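Local coordinates for probable transcriptional repressor protein (Mycobacterium tuberculosis, PDB 4FX0) that probably binds DNA as a MarR-family transcriptional repressor, a redox-dependent regulator whose subunits pair into a dimer and carry winged helix-turn-helix folds, at residues N33-T38 and T70-V75; A40-S45 and I95-K100. All blocks are in the same frame, centred on the assembly; numbering follows the deposited sequence.

Overall arrangement
Both contacts draw on helix 33-45, contact 1 on its N-terminal half and contact 2 on its C-terminal half, and they lie about 12 Å apart, centre to centre. Along the chain the segments alternate: 33-38, 40-45, 70-75, then 95-100. Contact 1 sets the helix against helix 66-78, the second helix of the helix-turn-helix, which in MarR relatives is the DNA-recognition helix. Contact 2 sets it against strand 93-97, which pairs with 82-86 in the β-hairpin wing and lies in the middle of a three-stranded antiparallel sheet. One helix thus packs on two elements of the winged helix domain. It also touches the second subunit beside both contacts, which places this packing next to the dimer interface.

Contact 1 of 2, residues N33-T38 and T70-V75; sequences NTQFST and TRNLEV
Thr34 and Gln35 meet Asn72 where helix 33-45 crosses helix 66-78, the second helix of the helix-turn-helix and, as in MarR relatives, probably the one that reads DNA. The short axes run 10.3 Å apart at 80°, and segments 33-38 and 70-75 share a small patch, 173 Å² over both sides. At Thr34, OG1 lies 3.4 Å from Asn72 ND2, but the angle is too poor for a hydrogen bond; the hydroxyl bonds instead to Thr32 OG1, and Arg12 of the second subunit packs against Thr34. Gln35 follows, its chain extended beyond CG (chi2 168°), which carries the amide out toward the other helix. Its NE2 stands 3.7 Å from Asn72 OD1, with the two amide planes nearly perpendicular, and no bond is made. Gln35 OE1 accepts from Thr32 N, a bond that restrains this amide from its other end. Further along, Thr38 directs its CB toward helix 66-78 but stays beyond contact distance of 70-75, touching Leu69 and Met76 of that helix instead. Its hydroxyl turns back on its own helix: OG1 donates to Gln35 O at 2.8 Å, lying in the plane of that carbonyl, where a lone pair points.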
ATOM      1  N   ASN B  33      11.564  -1.881   1.463  1.00 47.83           N
ATOM      2  CA  ASN B  33      10.584  -2.819   2.002  1.00 53.07           C
ATOM      3  C   ASN B  33      10.052  -3.771   0.932  1.00 51.81           C
ATOM      4  O   ASN B  33       9.901  -4.969   1.178  1.00 47.53           O
ATOM      5  CB  ASN B  33       9.437  -2.085   2.704  1.00 62.99           C
ATOM      6  CG  ASN B  33       8.558  -1.306   1.743  1.00 65.64           C
ATOM      7  OD1 ASN B  33       7.562  -1.824   1.237  1.00 66.21           O
ATOM      8  ND2 ASN B  33       8.916  -0.051   1.496  1.00 67.09           N
ATOM      9  N   THR B  34       9.786  -3.239  -0.257  1.00 53.03           N
ATOM     10  CA  THR B  34       9.316  -4.063  -1.364  1.00 55.88           C
ATOM     11  C   THR B  34      10.403  -5.034  -1.817  1.00 44.16           C
ATOM     12  O   THR B  34      10.131  -6.210  -2.056  1.00 47.66           O
ATOM     13  CB  THR B  34       8.866  -3.206  -2.561  1.00 62.11           C
ATOM     14  OG1 THR B  34       9.990  -2.493  -3.093  1.00 72.34           O
ATOM     15  CG2 THR B  34       7.795  -2.212  -2.132  1.00 38.58           C
ATOM     16  N   GLN B  35      11.631  -4.539  -1.934  1.00 42.96           N
ATOM     17  CA  GLN B  35      12.763  -5.386  -2.307  1.00 46.06           C
ATOM     18  C   GLN B  35      12.948  -6.503  -1.287  1.00 55.45           C
ATOM     19  O   GLN B  35      12.955  -7.684  -1.638  1.00 63.64           O
ATOM     20  CB  GLN B  35      14.046  -4.561  -2.425  1.00 45.11           C
ATOM     21  CG  GLN B  35      14.096  -3.650  -3.641  1.00 36.61           C
ATOM     22  CD  GLN B  35      15.240  -2.657  -3.575  1.00 58.55           C
ATOM     23  OE1 GLN B  35      16.073  -2.710  -2.669  1.00 68.48           O
ATOM     24  NE2 GLN B  35      15.284  -1.739  -4.534  1.00 52.05           N
ATOM     25  N   PHE B  36      13.100  -6.121  -0.024  1.00 54.98           N
ATOM     26  CA  PHE B  36      13.172  -7.085   1.065  1.00 48.27           C
ATOM     27  C   PHE B  36      12.059  -8.116   0.927  1.00 55.02           C
ATOM     28  O   PHE B  36      12.298  -9.321   1.024  1.00 58.36           O
ATOM     29  CB  PHE B  36      13.065  -6.373   2.416  1.00 47.26           C
ATOM     30  CG  PHE B  36      12.753  -7.292   3.563  1.00 48.70           C
ATOM     31  CD1 PHE B  36      13.765  -7.965   4.229  1.00 58.07           C
ATOM     32  CD2 PHE B  36      11.445  -7.480   3.979  1.00 50.09           C
ATOM     33  CE1 PHE B  36      13.476  -8.811   5.286  1.00 60.56           C
ATOM     34  CE2 PHE B  36      11.151  -8.325   5.035  1.00 52.65           C
ATOM     35  CZ  PHE B  36      12.167  -8.990   5.689  1.00 47.98           C
ATOM     36  N   SER B  37      10.843  -7.633   0.690  1.00 50.36           N
ATOM     37  CA  SER B  37       9.684  -8.506   0.543  1.00 51.55           C
ATOM     38  C   SER B  37       9.900  -9.550  -0.546  1.00 47.07           C
ATOM     39  O   SER B  37       9.787 -10.749  -0.296  1.00 43.88           O
ATOM     40  CB  SER B  37       8.428  -7.687   0.238  1.00 35.10           C
ATOM     41  OG  SER B  37       8.153  -6.765   1.278  1.00 59.66           O
ATOM     42  N   THR B  38      10.211  -9.091  -1.756  1.00 51.43           N
ATOM     43  CA  THR B  38      10.395  -9.997  -2.883  1.00 56.47           C
ATOM     44  C   THR B  38      11.480 -11.023  -2.577  1.00 55.26           C
ATOM     45  O   THR B  38      11.316 -12.209  -2.863  1.00 61.58           O
ATOM     46  CB  THR B  38      10.742  -9.244  -4.185  1.00 50.32           C
ATOM     47  OG1 THR B  38      12.048  -8.666  -4.078  1.00 69.07           O
ATOM     48  CG2 THR B  38       9.723  -8.148  -4.459  1.00 55.93           C
ATOM     49  N   THR B  70       8.567  -5.442 -11.545  1.00 63.70           N
ATOM     50  CA  THR B  70       9.558  -5.626 -12.596  1.00 59.59           C
ATOM     51  C   THR B  70      10.691  -4.609 -12.497  1.00 61.96           C
ATOM     52  O   THR B  70      11.865  -4.977 -12.543  1.00 77.24           O
ATOM     53  CB  THR B  70       8.915  -5.542 -13.991  1.00 73.12           C
ATOM     54  OG1 THR B  70       8.225  -4.293 -14.124  1.00 77.89           O
ATOM     55  CG2 THR B  70       7.928  -6.684 -14.187  1.00 70.36           C
ATOM     56  N   ARG B  71      10.339  -3.334 -12.362  1.00 65.87           N
ATOM     57  CA  ARG B  71      11.346  -2.284 -12.241  1.00 68.24           C
ATOM     58  C   ARG B  71      12.259  -2.553 -11.051  1.00 62.30           C
ATOM     59  O   ARG B  71      13.479  -2.406 -11.143  1.00 68.94           O
ATOM     60  CB  ARG B  71      10.689  -0.906 -12.111  1.00 62.50           C
ATOM     61  CG  ARG B  71      11.050  -0.170 -10.826  1.00 71.08           C
ATOM     62  CD  ARG B  71      10.660   1.299 -10.883  1.00 81.77           C
ATOM     63  NE  ARG B  71       9.533   1.614 -10.009  1.00 93.16           N
ATOM     64  CZ  ARG B  71       8.285   1.789 -10.429  1.00107.40           C
ATOM     65  NH1 ARG B  71       7.996   1.684 -11.720  1.00103.69           N
ATOM     66  NH2 ARG B  71       7.325   2.075  -9.560  1.00 69.11           N
ATOM     67  N   ASN B  72      11.662  -2.952  -9.933  1.00 55.33           N
ATOM     68  CA  ASN B  72      12.425  -3.280  -8.737  1.00 68.43           C
ATOM     69  C   ASN B  72      13.266  -4.529  -8.936  1.00 57.95           C
ATOM     70  O   ASN B  72      14.433  -4.572  -8.557  1.00 65.98           O
ATOM     71  CB  ASN B  72      11.498  -3.451  -7.532  1.00 79.51           C
ATOM     72  CG  ASN B  72      11.246  -2.146  -6.806  1.00 80.57           C
ATOM     73  OD1 ASN B  72      12.171  -1.373  -6.558  1.00 82.40           O
ATOM     74  ND2 ASN B  72       9.989  -1.891  -6.466  1.00 83.51           N
ATOM     75  N   LEU B  73      12.667  -5.547  -9.540  1.00 52.25           N
ATOM     76  CA  LEU B  73      13.390  -6.774  -9.828  1.00 61.14           C
ATOM     77  C   LEU B  73      14.613  -6.467 -10.684  1.00 61.66           C
ATOM     78  O   LEU B  73      15.657  -7.105 -10.543  1.00 70.01           O
ATOM     79  CB  LEU B  73      12.484  -7.775 -10.541  1.00 70.42           C
ATOM     80  CG  LEU B  73      12.935  -9.230 -10.432  1.00 61.91           C
ATOM     81  CD1 LEU B  73      13.031  -9.638  -8.970  1.00 56.60           C
ATOM     82  CD2 LEU B  73      11.981 -10.139 -11.186  1.00 49.03           C
ATOM     83  N   GLU B  74      14.481  -5.482 -11.568  1.00 60.17           N
ATOM     84  CA  GLU B  74      15.587  -5.071 -12.425  1.00 63.93           C
ATOM     85  C   GLU B  74      16.728  -4.474 -11.609  1.00 64.57           C
ATOM     86  O   GLU B  74      17.870  -4.921 -11.709  1.00 64.13           O
ATOM     87  CB  GLU B  74      15.122  -4.068 -13.482  1.00 70.86           C
ATOM     88  CG  GLU B  74      15.247  -4.572 -14.914  1.00 85.65           C
ATOM     89  CD  GLU B  74      16.623  -5.143 -15.222  1.00 82.91           C
ATOM     90  OE1 GLU B  74      16.724  -6.373 -15.419  1.00 65.87           O
ATOM     91  OE2 GLU B  74      17.601  -4.367 -15.273  1.00 84.83           O
ATOM     92  N   VAL B  75      16.416  -3.463 -10.804  1.00 65.15           N
ATOM     93  CA  VAL B  75      17.431  -2.829  -9.971  1.00 74.69           C
ATOM     94  C   VAL B  75      18.062  -3.855  -9.037  1.00 80.33           C
ATOM     95  O   VAL B  75      19.224  -3.728  -8.652  1.00 90.25           O
ATOM     96  CB  VAL B  75      16.863  -1.643  -9.154  1.00 71.18           C
ATOM     97  CG1 VAL B  75      15.711  -2.093  -8.276  1.00 62.42           C
ATOM     98  CG2 VAL B  75      17.958  -0.999  -8.312  1.00 72.62           C
TER

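Contact 2 of 2, residues A40-S45 and I95-K100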
ATOM      1  N   ALA B  40      12.511 -12.132   0.422  1.00 35.07           N
ATOM      2  CA  ALA B  40      11.924 -13.053   1.383  1.00 34.94           C
ATOM      3  C   ALA B  40      11.048 -14.078   0.674  1.00 44.70           C
ATOM      4  O   ALA B  40      11.161 -15.278   0.920  1.00 53.98           O
ATOM      5  CB  ALA B  40      11.116 -12.289   2.419  1.00 35.40           C
ATOM      6  N   VAL B  41      10.183 -13.595  -0.212  1.00 52.50           N
ATOM      7  CA  VAL B  41       9.305 -14.463  -0.988  1.00 55.15           C
ATOM      8  C   VAL B  41      10.103 -15.510  -1.754  1.00 52.66           C
ATOM      9  O   VAL B  41       9.772 -16.696  -1.734  1.00 46.37           O
ATOM     10  CB  VAL B  41       8.463 -13.657  -1.997  1.00 54.62           C
ATOM     11  CG1 VAL B  41       7.788 -14.588  -2.993  1.00 49.59           C
ATOM     12  CG2 VAL B  41       7.437 -12.797  -1.272  1.00 52.64           C
ATOM     13  N   ILE B  42      11.155 -15.058  -2.430  1.00 57.21           N
ATOM     14  CA  ILE B  42      12.001 -15.944  -3.222  1.00 50.78           C
ATOM     15  C   ILE B  42      12.720 -16.961  -2.342  1.00 42.61           C
ATOM     16  O   ILE B  42      12.753 -18.151  -2.654  1.00 42.33           O
ATOM     17  CB  ILE B  42      13.035 -15.148  -4.042  1.00 56.62           C
ATOM     18  CG1 ILE B  42      12.323 -14.234  -5.042  1.00 59.39           C
ATOM     19  CG2 ILE B  42      13.982 -16.091  -4.764  1.00 60.22           C
ATOM     20  CD1 ILE B  42      13.257 -13.346  -5.833  1.00 61.09           C
ATOM     21  N   SER B  43      13.291 -16.489  -1.239  1.00 36.18           N
ATOM     22  CA  SER B  43      13.974 -17.369  -0.300  1.00 50.17           C
ATOM     23  C   SER B  43      13.010 -18.415   0.250  1.00 53.40           C
ATOM     24  O   SER B  43      13.417 -19.520   0.610  1.00 69.50           O
ATOM     25  CB  SER B  43      14.584 -16.563   0.848  1.00 61.23           C
ATOM     26  OG  SER B  43      13.583 -15.883   1.585  1.00 71.06           O
ATOM     27  N   LEU B  44      11.733 -18.055   0.313  1.00 47.66           N
ATOM     28  CA  LEU B  44      10.699 -18.956   0.806  1.00 56.31           C
ATOM     29  C   LEU B  44      10.337 -20.024  -0.214  1.00 58.88           C
ATOM     30  O   LEU B  44      10.180 -21.195   0.130  1.00 57.99           O
ATOM     31  CB  LEU B  44       9.433 -18.172   1.158  1.00 71.81           C
ATOM     32  CG  LEU B  44       9.386 -17.397   2.474  1.00 76.37           C
ATOM     33  CD1 LEU B  44       8.150 -16.514   2.505  1.00 85.52           C
ATOM     34  CD2 LEU B  44       9.400 -18.352   3.657  1.00 63.55           C
ATOM     35  N   SER B  45      10.201 -19.613  -1.469  1.00 60.52           N
ATOM     36  CA  SER B  45       9.606 -20.468  -2.491  1.00 69.94           C
ATOM     37  C   SER B  45      10.605 -21.285  -3.316  1.00 80.68           C
ATOM     38  O   SER B  45      10.205 -22.173  -4.068  1.00 84.17           O
ATOM     39  CB  SER B  45       8.725 -19.627  -3.418  1.00 70.69           C
ATOM     40  OG  SER B  45       7.857 -18.796  -2.665  1.00 70.24           O
ATOM     41  N   ILE B  95      13.691 -17.048 -11.462  1.00 59.28           N
ATOM     42  CA  ILE B  95      14.363 -16.136 -10.544  1.00 65.32           C
ATOM     43  C   ILE B  95      15.098 -16.904  -9.445  1.00 66.94           C
ATOM     44  O   ILE B  95      14.545 -17.825  -8.842  1.00 57.98           O
ATOM     45  CB  ILE B  95      13.374 -15.138  -9.902  1.00 67.54           C
ATOM     46  CG1 ILE B  95      12.547 -14.429 -10.978  1.00 65.56           C
ATOM     47  CG2 ILE B  95      14.115 -14.123  -9.050  1.00 53.55           C
ATOM     48  CD1 ILE B  95      11.120 -14.924 -11.083  1.00 68.86           C
ATOM     49  N   GLU B  96      16.348 -16.521  -9.195  1.00 69.20           N
ATOM     50  CA  GLU B  96      17.169 -17.183  -8.185  1.00 74.86           C
ATOM     51  C   GLU B  96      17.830 -16.189  -7.240  1.00 68.26           C
ATOM     52  O   GLU B  96      18.132 -15.058  -7.622  1.00 59.55           O
ATOM     53  CB  GLU B  96      18.245 -18.045  -8.850  1.00 84.57           C
ATOM     54  CG  GLU B  96      17.723 -19.331  -9.461  1.00 99.49           C
ATOM     55  CD  GLU B  96      18.810 -20.138 -10.143  1.00107.18           C
ATOM     56  OE1 GLU B  96      19.731 -19.524 -10.720  1.00101.30           O
ATOM     57  OE2 GLU B  96      18.744 -21.385 -10.099  1.00114.20           O
ATOM     58  N   LEU B  97      18.052 -16.619  -6.002  1.00 62.30           N
ATOM     59  CA  LEU B  97      18.789 -15.814  -5.039  1.00 60.20           C
ATOM     60  C   LEU B  97      20.287 -15.991  -5.232  1.00 59.33           C
ATOM     61  O   LEU B  97      20.785 -17.114  -5.312  1.00 55.20           O
ATOM     62  CB  LEU B  97      18.417 -16.194  -3.605  1.00 65.99           C
ATOM     63  CG  LEU B  97      17.226 -15.484  -2.965  1.00 58.94           C
ATOM     64  CD1 LEU B  97      17.172 -15.812  -1.483  1.00 56.39           C
ATOM     65  CD2 LEU B  97      17.325 -13.983  -3.174  1.00 49.38           C
ATOM     66  N   THR B  98      21.000 -14.875  -5.311  1.00 63.14           N
ATOM     67  CA  THR B  98      22.452 -14.911  -5.334  1.00 59.29           C
ATOM     68  C   THR B  98      22.962 -14.897  -3.901  1.00 68.38           C
ATOM     69  O   THR B  98      22.253 -14.467  -2.988  1.00 62.82           O
ATOM     70  CB  THR B  98      23.036 -13.710  -6.088  1.00 55.59           C
ATOM     71  OG1 THR B  98      22.652 -12.497  -5.427  1.00 62.17           O
ATOM     72  CG2 THR B  98      22.528 -13.686  -7.520  1.00 49.82           C
ATOM     73  N   ALA B  99      24.186 -15.376  -3.708  1.00 60.01           N
ATOM     74  CA  ALA B  99      24.808 -15.387  -2.390  1.00 59.94           C
ATOM     75  C   ALA B  99      24.719 -14.008  -1.746  1.00 51.82           C
ATOM     76  O   ALA B  99      24.481 -13.886  -0.544  1.00 63.12           O
ATOM     77  CB  ALA B  99      26.259 -15.833  -2.494  1.00 52.30           C
ATOM     78  N   LYS B 100      24.908 -12.973  -2.557  1.00 38.31           N
ATOM     79  CA  LYS B 100      24.816 -11.598  -2.085  1.00 39.77           C
ATOM     80  C   LYS B 100      23.395 -11.278  -1.635  1.00 47.60           C
ATOM     81  O   LYS B 100      23.189 -10.609  -0.622  1.00 48.12           O
ATOM     82  CB  LYS B 100      25.253 -10.625  -3.182  1.00 41.81           C
ATOM     83  CG  LYS B 100      25.122  -9.161  -2.803  1.00 40.53           C
ATOM     84  CD  LYS B 100      25.709  -8.259  -3.877  1.00 39.08           C
ATOM     85  CE  LYS B 100      25.576  -6.796  -3.495  1.00 43.97           C
ATOM     86  NZ  LYS B 100      26.260  -5.902  -4.468  1.00 56.31           N
TER
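Ile42 and Leu97, with Ile95 and Ser43, make up the apolar part of this contact, in which the last turns of helix 33-45 lie across strand 93-97. The short axes are 8.4 Å apart at 93°, and the closest CA pair, Ser43 and Leu97, is separated by 6.9 Å. Ile42 uses two branches. Its longer one, extended at chi2 176°, brings CD1 to 3.4 Å from Ile95 CG2, the two side chains crossing at about a right angle. Its CG2, anti to the backbone N, meets Leu97 CG at 3.8 Å. Leu97 in turn lays CD1 alongside the helix backbone, 3.6 Å from Ser43 CB and nearly as close to Ser43 CA. Ile95 and Leu97 both direct their CB toward the helix, whereas Glu96 between them points away, as expected for a strand with one face on a hydrophobic core.

Strand 93-97 is the middle of the three-stranded antiparallel sheet of a winged helix domain and forms, with 82-86, the hairpin of the wing. Backbone bonds join Ile95 to Ile51 and Glu96 to Arg83, on the two flanking strands. Val82 and Val84 of strand 82-86 extend the apolar layer against Ile42 and Ile95.

Polar interactions do not cross between the segments. Ser43 OG donates to Ala40 O at 2.6 Å, tilted 28° from the carbonyl plane, and shares that oxygen with Leu44 N on the same face. The serine meets Leu97 with CB and CA, while its hydroxyl is occupied within the helix. Beyond the apolar patch, Glu96 forms a salt bridge with Arg83 and accepts from Gly50 N, while Thr98 OG1, at the N-cap of helix 99-119, bonds to Gly101 N.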